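Local coordinates for protein cyclopropane mycolic acid synthase MmaA2 (Mycobacterium tuberculosis, PDB 1TPY) that catalyses cis-cyclopropanation of mycolic acids at the distal double bond, transferring a methylene group from S-adenosyl-L-methionine, a modification that affects cell-envelope permeability, at residues A[226-231]-A[280-285]; A[137-142]-A[164-169]. All coordinates share one frame; numbering follows the deposited sequence.

Overall arrangement
Both contacts involve the side of the seven-stranded mixed sheet of this S-adenosylmethionine-dependent methyltransferase that ends in strands 163-171, 278-286 and 221-227, their centres about 10 Å apart. Interaction 2 comes first along the chain, joining the turn after strand 132-136 to strand 163-171; interaction 1 follows, pairing the end of strand 221-227 with strand 278-286. Strands 163-171 and 278-286 are neighbours in the sheet, so the contacts touch directly: Val280 packs on His167, and Phe283 and Leu285 meet Leu166 and Leu164 through backbone atoms. Interaction 2 lines the cofactor, cetyl-trimethyl-ammonium and carbonate sites, whereas interaction 1 adds the outermost strand, 221-227, and brings Val280 to the carbonate pocket.

Interaction 1: residues A[226-231]-A[280-285]; sequences QSLQPH and VNQFTL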
loop_
_atom_site.group_PDB
_atom_site.type_symbol
_atom_site.label_atom_id
_atom_site.label_comp_id
_atom_site.label_asym_id
_atom_site.label_seq_id
_atom_site.Cartn_x
_atom_site.Cartn_y
_atom_site.Cartn_z
ATOM N N GLN A 226 2.444 -13.804 -4.856
ATOM C CA GLN A 226 1.059 -14.212 -4.631
ATOM C C GLN A 226 0.112 -13.096 -5.043
ATOM O O GLN A 226 0.246 -11.955 -4.601
ATOM C CB GLN A 226 0.845 -14.588 -3.157
ATOM C CG GLN A 226 -0.618 -14.711 -2.727
ATOM C CD GLN A 226 -0.776 -15.268 -1.311
ATOM O OE1 GLN A 226 0.095 -15.091 -0.458
ATOM N NE2 GLN A 226 -1.901 -15.933 -1.058
ATOM N N SER A 227 -0.838 -13.438 -5.908
ATOM C CA SER A 227 -1.815 -12.480 -6.400
ATOM C C SER A 227 -3.061 -12.456 -5.532
ATOM O O SER A 227 -3.491 -13.488 -5.019
ATOM C CB SER A 227 -2.211 -12.825 -7.841
ATOM O OG SER A 227 -3.197 -11.933 -8.331
ATOM N N LEU A 228 -3.629 -11.267 -5.367
ATOM C CA LEU A 228 -4.851 -11.076 -4.587
ATOM C C LEU A 228 -5.859 -10.357 -5.482
ATOM O O LEU A 228 -6.809 -9.748 -4.995
ATOM C CB LEU A 228 -4.569 -10.216 -3.344
ATOM C CG LEU A 228 -3.942 -10.858 -2.098
ATOM C CD1 LEU A 228 -2.753 -11.714 -2.471
ATOM C CD2 LEU A 228 -3.524 -9.769 -1.134
ATOM N N GLN A 229 -5.639 -10.433 -6.793
ATOM C CA GLN A 229 -6.490 -9.758 -7.779
ATOM C C GLN A 229 -7.998 -9.752 -7.502
ATOM O O GLN A 229 -8.606 -8.689 -7.399
ATOM C CB GLN A 229 -6.237 -10.340 -9.174
ATOM C CG GLN A 229 -6.992 -9.640 -10.293
ATOM C CD GLN A 229 -6.646 -10.204 -11.659
ATOM O OE1 GLN A 229 -6.856 -11.387 -11.925
ATOM N NE2 GLN A 229 -6.110 -9.357 -12.531
ATOM N N PRO A 230 -8.621 -10.937 -7.375
ATOM C CA PRO A 230 -10.063 -11.012 -7.116
ATOM C C PRO A 230 -10.493 -10.301 -5.836
ATOM O O PRO A 230 -11.635 -9.863 -5.707
ATOM C CB PRO A 230 -10.320 -12.516 -7.064
ATOM C CG PRO A 230 -9.045 -13.045 -6.498
ATOM C CD PRO A 230 -8.014 -12.278 -7.293
ATOM N N HIS A 231 -9.565 -10.187 -4.896
ATOM C CA HIS A 231 -9.838 -9.538 -3.622
ATOM C C HIS A 231 -9.909 -8.016 -3.710
ATOM O O HIS A 231 -10.599 -7.383 -2.917
ATOM C CB HIS A 231 -8.769 -9.940 -2.608
ATOM C CG HIS A 231 -8.760 -11.403 -2.295
ATOM N ND1 HIS A 231 -9.612 -11.969 -1.371
ATOM C CD2 HIS A 231 -8.025 -12.421 -2.801
ATOM C CE1 HIS A 231 -9.401 -13.272 -1.319
ATOM N NE2 HIS A 231 -8.443 -13.572 -2.178
ATOM N N VAL A 280 -2.660 -7.262 -8.362
ATOM C CA VAL A 280 -2.090 -6.814 -7.095
ATOM C C VAL A 280 -1.339 -8.039 -6.589
ATOM O O VAL A 280 -1.905 -9.134 -6.509
ATOM C CB VAL A 280 -3.201 -6.366 -6.085
ATOM C CG1 VAL A 280 -4.102 -7.533 -5.732
ATOM C CG2 VAL A 280 -2.564 -5.781 -4.833
ATOM N N ASN A 281 -0.064 -7.860 -6.264
ATOM C CA ASN A 281 0.766 -8.975 -5.834
ATOM C C ASN A 281 1.616 -8.764 -4.597
ATOM O O ASN A 281 2.020 -7.642 -4.282
ATOM C CB ASN A 281 1.711 -9.385 -6.971
ATOM C CG ASN A 281 0.984 -10.007 -8.147
ATOM O OD1 ASN A 281 0.626 -9.328 -9.112
ATOM N ND2 ASN A 281 0.756 -11.306 -8.067
ATOM N N GLN A 282 1.885 -9.862 -3.903
ATOM C CA GLN A 282 2.751 -9.838 -2.736
ATOM C C GLN A 282 4.035 -10.567 -3.140
ATOM O O GLN A 282 4.021 -11.764 -3.456
ATOM C CB GLN A 282 2.102 -10.528 -1.528
ATOM C CG GLN A 282 1.019 -9.687 -0.868
ATOM C CD GLN A 282 0.678 -10.134 0.539
ATOM O OE1 GLN A 282 -0.021 -9.430 1.273
ATOM N NE2 GLN A 282 1.165 -11.301 0.926
ATOM N N PHE A 283 5.139 -9.827 -3.156
ATOM C CA PHE A 283 6.428 -10.397 -3.522
ATOM C C PHE A 283 7.286 -10.642 -2.291
ATOM O O PHE A 283 7.650 -9.703 -1.576
ATOM C CB PHE A 283 7.194 -9.467 -4.450
ATOM C CG PHE A 283 6.511 -9.193 -5.759
ATOM C CD1 PHE A 283 5.539 -8.210 -5.857
ATOM C CD2 PHE A 283 6.884 -9.886 -6.906
ATOM C CE1 PHE A 283 4.946 -7.910 -7.082
ATOM C CE2 PHE A 283 6.296 -9.595 -8.138
ATOM C CZ PHE A 283 5.325 -8.605 -8.224
ATOM N N THR A 284 7.607 -11.904 -2.041
ATOM C CA THR A 284 8.444 -12.243 -0.906
ATOM C C THR A 284 9.870 -12.251 -1.436
ATOM O O THR A 284 10.264 -13.171 -2.148
ATOM C CB THR A 284 8.083 -13.627 -0.336
ATOM O OG1 THR A 284 6.718 -13.614 0.101
ATOM C CG2 THR A 284 8.977 -13.963 0.852
ATOM N N LEU A 285 10.620 -11.203 -1.098
ATOM C CA LEU A 285 11.999 -11.031 -1.549
ATOM C C LEU A 285 13.016 -11.270 -0.437
ATOM O O LEU A 285 13.033 -10.559 0.574
ATOM C CB LEU A 285 12.169 -9.621 -2.112
ATOM C CG LEU A 285 11.218 -9.307 -3.267
ATOM C CD1 LEU A 285 11.158 -7.812 -3.513
ATOM C CD2 LEU A 285 11.680 -10.047 -4.511
#
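The antiparallel edge of the methyltransferase sheet, where strand 221-227 runs out into helix 229-245, is built by pairing with strand 278-286. Gln226 and Gln282 form the hydrogen-bonded pair: Gln226 N reaches Gln282 O at 2.9 Å, and Gln282 N returns the bond to Gln226 O at 2.7 Å. One step on, Ser227 and Asn281 make the non-hydrogen-bonded pair, in which the CA of Ser227 lies 3.3 Å from the carbonyl O of Val280 in a CA-H...O contact. The same oxygen takes a nearly straight bond from Leu228 N (3.0 Å, 165° at the hydrogen), so pairing continues to the residue that precedes the helix.

The side chains of Gln226 and Gln282 run side by side on one face of the sheet, both extended beyond CG, with their amide planes almost perpendicular. Gln226 OE1 is hydrogen-bonded to Lys59. On the opposite face Ser227 has its hydroxyl anti to the backbone N (chi1 178°), which points OG forward along the chain, where it accepts from Gln229 N at 3.3 Å. This is an ST turn, and Asp279 is a second partner of the hydroxyl. Where the strand gives way to the helix, Val280 supplies the apolar contact: its CG1 branch, set between backbone N and carbonyl carbon (chi1 63°), lies 3.6 Å from Leu228 CB and 3.4 Å from Gln229 N, packing against the start of the helix. Val280 also lines the carbonate pocket and packs on His167.

Helix 45-57 packs on the glutamine face through Leu55, which touches both Gln226 and Gln282. Strand 278-286 bonds along its other edge to strand 163-171, placing it between that strand and the outermost strand 221-227.

Interaction 2: residues A[137-142]-A[164-169]; sequences GAFEHF and LLLHTI. With SAH (S-adenosyl-L-homocysteine), chain C; 16A (cetyl-trimethyl-ammonium), chain D; CO3 (carbonate ion), chain B.
Glu140 has CG anti to its own carbonyl carbon (chi1 -56°) and bends at chi2 (90°), a bend that swings its carboxylate across to Thr168 and Ile169 on strand 163-171. The contact belongs to the Rossmann-like methyltransferase core, where the turn after strand 132-136 passes beside the neighbouring strand and lines the active-site pocket. Ile169 N donates to Glu140 OE2 at 2.9 Å, coming from well above the carboxylate plane, while the CG1 branch of Ile169 packs against the same oxygen. Glu140 OE2 also lies 2.7 Å from O3 of a carbonate, probably from the crystallisation liquor. The Glu140 chain passes alongside Thr168, the two running opposite ways, with Glu140 CD 3.1 Å from Thr168 OG1; the threonine hydroxyl donates to Ile169 O, within its own strand.

At the start of the turn, Gly137 N bonds to His167 O at 2.9 Å. A water bridges that oxygen to Ala138 N, giving the carbonyl two donors. Farther along, Leu166 lays CD1 over one face of the Phe139 ring in a CH-pi contact, 4.2 Å from the centroid, and its CD2 branch meets Phe139 CB.

Ala138 and Phe142 touch S-adenosyl-L-homocysteine, and Glu140 CB packs on the cetyl-trimethyl-ammonium chain. The Gln282 side chain lies close to His167 ND1, and on the pocket side His167 NE2 donates to carbonate O1 at 2.8 Å.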
loop_
_atom_site.group_PDB
_atom_site.type_symbol
_atom_site.label_atom_id
_atom_site.label_comp_id
_atom_site.label_asym_id
_atom_site.label_seq_id
_atom_site.Cartn_x
_atom_site.Cartn_y
_atom_site.Cartn_z
ATOM N N GLY A 137 1.199 -1.296 -0.708
ATOM C CA GLY A 137 0.560 -0.200 -1.414
ATOM C C GLY A 137 1.323 1.110 -1.450
ATOM O O GLY A 137 0.736 2.158 -1.703
ATOM N N ALA A 138 2.628 1.062 -1.211
ATOM C CA ALA A 138 3.435 2.275 -1.235
ATOM C C ALA A 138 4.264 2.359 -2.515
ATOM O O ALA A 138 4.423 3.431 -3.093
ATOM C CB ALA A 138 4.357 2.314 -0.017
ATOM N N PHE A 139 4.772 1.210 -2.947
ATOM C CA PHE A 139 5.615 1.093 -4.135
ATOM C C PHE A 139 5.092 1.831 -5.373
ATOM O O PHE A 139 5.866 2.448 -6.108
ATOM C CB PHE A 139 5.793 -0.386 -4.479
ATOM C CG PHE A 139 6.939 -0.665 -5.414
ATOM C CD1 PHE A 139 8.251 -0.707 -4.934
ATOM C CD2 PHE A 139 6.709 -0.916 -6.763
ATOM C CE1 PHE A 139 9.319 -1.000 -5.788
ATOM C CE2 PHE A 139 7.773 -1.209 -7.631
ATOM C CZ PHE A 139 9.083 -1.253 -7.141
ATOM N N GLU A 140 3.783 1.740 -5.600
ATOM C CA GLU A 140 3.138 2.375 -6.746
ATOM C C GLU A 140 3.447 3.873 -6.833
ATOM O O GLU A 140 3.398 4.462 -7.914
ATOM C CB GLU A 140 1.619 2.163 -6.676
ATOM C CG GLU A 140 1.181 0.696 -6.588
ATOM C CD GLU A 140 1.053 0.183 -5.156
ATOM O OE1 GLU A 140 1.937 0.476 -4.325
ATOM O OE2 GLU A 140 0.068 -0.525 -4.864
ATOM N N HIS A 141 3.772 4.473 -5.691
ATOM C CA HIS A 141 4.094 5.901 -5.605
ATOM C C HIS A 141 5.571 6.213 -5.833
ATOM O O HIS A 141 5.926 7.338 -6.170
ATOM C CB HIS A 141 3.718 6.446 -4.225
ATOM C CG HIS A 141 2.247 6.577 -3.996
ATOM N ND1 HIS A 141 1.479 7.535 -4.624
ATOM C CD2 HIS A 141 1.403 5.884 -3.193
ATOM C CE1 HIS A 141 0.227 7.428 -4.217
ATOM N NE2 HIS A 141 0.153 6.435 -3.349
ATOM N N PHE A 142 6.429 5.222 -5.630
ATOM C CA PHE A 142 7.866 5.420 -5.767
ATOM C C PHE A 142 8.341 6.015 -7.086
ATOM O O PHE A 142 9.251 6.843 -7.100
ATOM C CB PHE A 142 8.604 4.099 -5.520
ATOM C CG PHE A 142 8.482 3.583 -4.112
ATOM C CD1 PHE A 142 9.032 2.356 -3.767
ATOM C CD2 PHE A 142 7.788 4.300 -3.142
ATOM C CE1 PHE A 142 8.891 1.842 -2.478
ATOM C CE2 PHE A 142 7.644 3.793 -1.851
ATOM C CZ PHE A 142 8.197 2.558 -1.520
ATOM N N LEU A 164 12.096 -9.023 2.543
ATOM C CA LEU A 164 11.284 -7.861 2.210
ATOM C C LEU A 164 9.967 -8.352 1.648
ATOM O O LEU A 164 9.951 -9.156 0.710
ATOM C CB LEU A 164 11.986 -7.000 1.151
ATOM C CG LEU A 164 11.098 -6.122 0.246
ATOM C CD1 LEU A 164 10.445 -5.002 1.050
ATOM C CD2 LEU A 164 11.936 -5.539 -0.869
ATOM N N LEU A 165 8.863 -7.907 2.237
ATOM C CA LEU A 165 7.562 -8.289 1.721
ATOM C C LEU A 165 7.057 -7.062 0.986
ATOM O O LEU A 165 6.656 -6.077 1.602
ATOM C CB LEU A 165 6.595 -8.670 2.842
ATOM C CG LEU A 165 5.234 -9.201 2.372
ATOM C CD1 LEU A 165 4.393 -8.081 1.766
ATOM C CD2 LEU A 165 5.447 -10.321 1.355
ATOM N N LEU A 166 7.107 -7.126 -0.337
ATOM C CA LEU A 166 6.673 -6.031 -1.181
ATOM C C LEU A 166 5.298 -6.329 -1.749
ATOM O O LEU A 166 5.151 -7.153 -2.647
ATOM C CB LEU A 166 7.664 -5.827 -2.328
ATOM C CG LEU A 166 7.655 -4.487 -3.073
ATOM C CD1 LEU A 166 8.195 -4.714 -4.472
ATOM C CD2 LEU A 166 6.271 -3.913 -3.151
ATOM N N HIS A 167 4.294 -5.650 -1.214
ATOM C CA HIS A 167 2.921 -5.811 -1.661
ATOM C C HIS A 167 2.619 -4.587 -2.509
ATOM O O HIS A 167 2.711 -3.449 -2.034
ATOM C CB HIS A 167 1.992 -5.888 -0.445
ATOM C CG HIS A 167 0.535 -5.764 -0.770
ATOM N ND1 HIS A 167 -0.426 -6.541 -0.159
ATOM C CD2 HIS A 167 -0.135 -4.897 -1.567
ATOM C CE1 HIS A 167 -1.624 -6.154 -0.562
ATOM N NE2 HIS A 167 -1.475 -5.157 -1.416
ATOM N N THR A 168 2.267 -4.809 -3.767
ATOM C CA THR A 168 1.993 -3.687 -4.645
ATOM C C THR A 168 1.089 -4.032 -5.804
ATOM O O THR A 168 0.962 -5.192 -6.210
ATOM C CB THR A 168 3.301 -3.104 -5.239
ATOM O OG1 THR A 168 2.982 -2.056 -6.161
ATOM C CG2 THR A 168 4.084 -4.173 -5.975
ATOM N N ILE A 169 0.441 -3.002 -6.324
ATOM C CA ILE A 169 -0.423 -3.173 -7.467
ATOM C C ILE A 169 0.527 -3.350 -8.637
ATOM O O ILE A 169 1.585 -2.728 -8.678
ATOM C CB ILE A 169 -1.278 -1.921 -7.701
ATOM C CG1 ILE A 169 -2.315 -1.795 -6.588
ATOM C CG2 ILE A 169 -1.939 -1.983 -9.079
ATOM C CD1 ILE A 169 -3.085 -0.498 -6.628
HETATM N N SAH C . 0.738 0.601 3.914
HETATM C CA SAH C . -0.519 1.229 4.321
HETATM C CB SAH C . -0.775 2.553 3.556
HETATM C CG SAH C . -0.802 2.504 2.028
HETATM S SD SAH C . -1.127 4.118 1.268
HETATM C C SAH C . -1.697 0.276 4.112
HETATM O O SAH C . -1.492 -0.784 3.495
HETATM O OXT SAH C . -2.814 0.606 4.553
HETATM C "C5'" SAH C . 0.480 4.527 0.535
HETATM C "C4'" SAH C . 1.510 4.845 1.630
HETATM O "O4'" SAH C . 2.873 4.834 1.143
HETATM C "C3'" SAH C . 1.304 6.212 2.280
HETATM O "O3'" SAH C . 1.482 6.086 3.702
HETATM C "C2'" SAH C . 2.372 7.063 1.656
HETATM O "O2'" SAH C . 2.688 8.203 2.473
HETATM C "C1'" SAH C . 3.485 6.075 1.525
HETATM N N9 SAH C . 4.580 6.467 0.543
HETATM C C8 SAH C . 4.531 6.826 -0.766
HETATM N N7 SAH C . 5.661 7.100 -1.335
HETATM C C5 SAH C . 6.571 6.903 -0.291
HETATM C C6 SAH C . 7.984 7.018 -0.187
HETATM N N6 SAH C . 8.753 7.382 -1.209
HETATM N N1 SAH C . 8.567 6.739 1.027
HETATM C C2 SAH C . 7.793 6.368 2.074
HETATM N N3 SAH C . 6.458 6.227 2.097
HETATM C C4 SAH C . 5.908 6.514 0.863
HETATM C C1 16A D . -7.306 1.275 -4.858
HETATM C C2 16A D . -6.353 1.950 -5.844
HETATM C C3 16A D . -6.359 1.206 -7.189
HETATM C C4 16A D . -5.462 1.796 -8.269
HETATM C C5 16A D . -5.580 0.946 -9.545
HETATM C C6 16A D . -4.728 1.413 -10.735
HETATM C C7 16A D . -5.031 2.792 -11.372
HETATM C C8 16A D . -3.921 3.460 -12.220
HETATM C C9 16A D . -2.514 3.569 -11.587
HETATM C C10 16A D . -2.390 4.452 -10.322
HETATM C C11 16A D . -1.146 4.200 -9.434
HETATM C C12 16A D . -1.243 4.742 -8.000
HETATM C C13 16A D . -1.568 3.638 -6.987
HETATM C C14 16A D . -1.757 4.206 -5.583
HETATM C C15 16A D . -2.338 3.078 -4.712
HETATM C C16 16A D . -2.682 3.671 -3.330
HETATM N N1 16A D . -3.321 2.943 -2.151
HETATM C C17 16A D . -3.679 3.481 -0.973
HETATM C C18 16A D . -4.569 2.207 -2.588
HETATM C C19 16A D . -2.379 1.852 -1.695
HETATM C C CO3 B . -2.226 -2.071 -2.926
HETATM O O1 CO3 B . -3.089 -3.109 -2.292
HETATM O O2 CO3 B . -2.745 -0.869 -3.253
HETATM O O3 CO3 B . -0.921 -2.337 -3.180
HETATM O O HOH W 1 4.449 -1.201 -1.256
#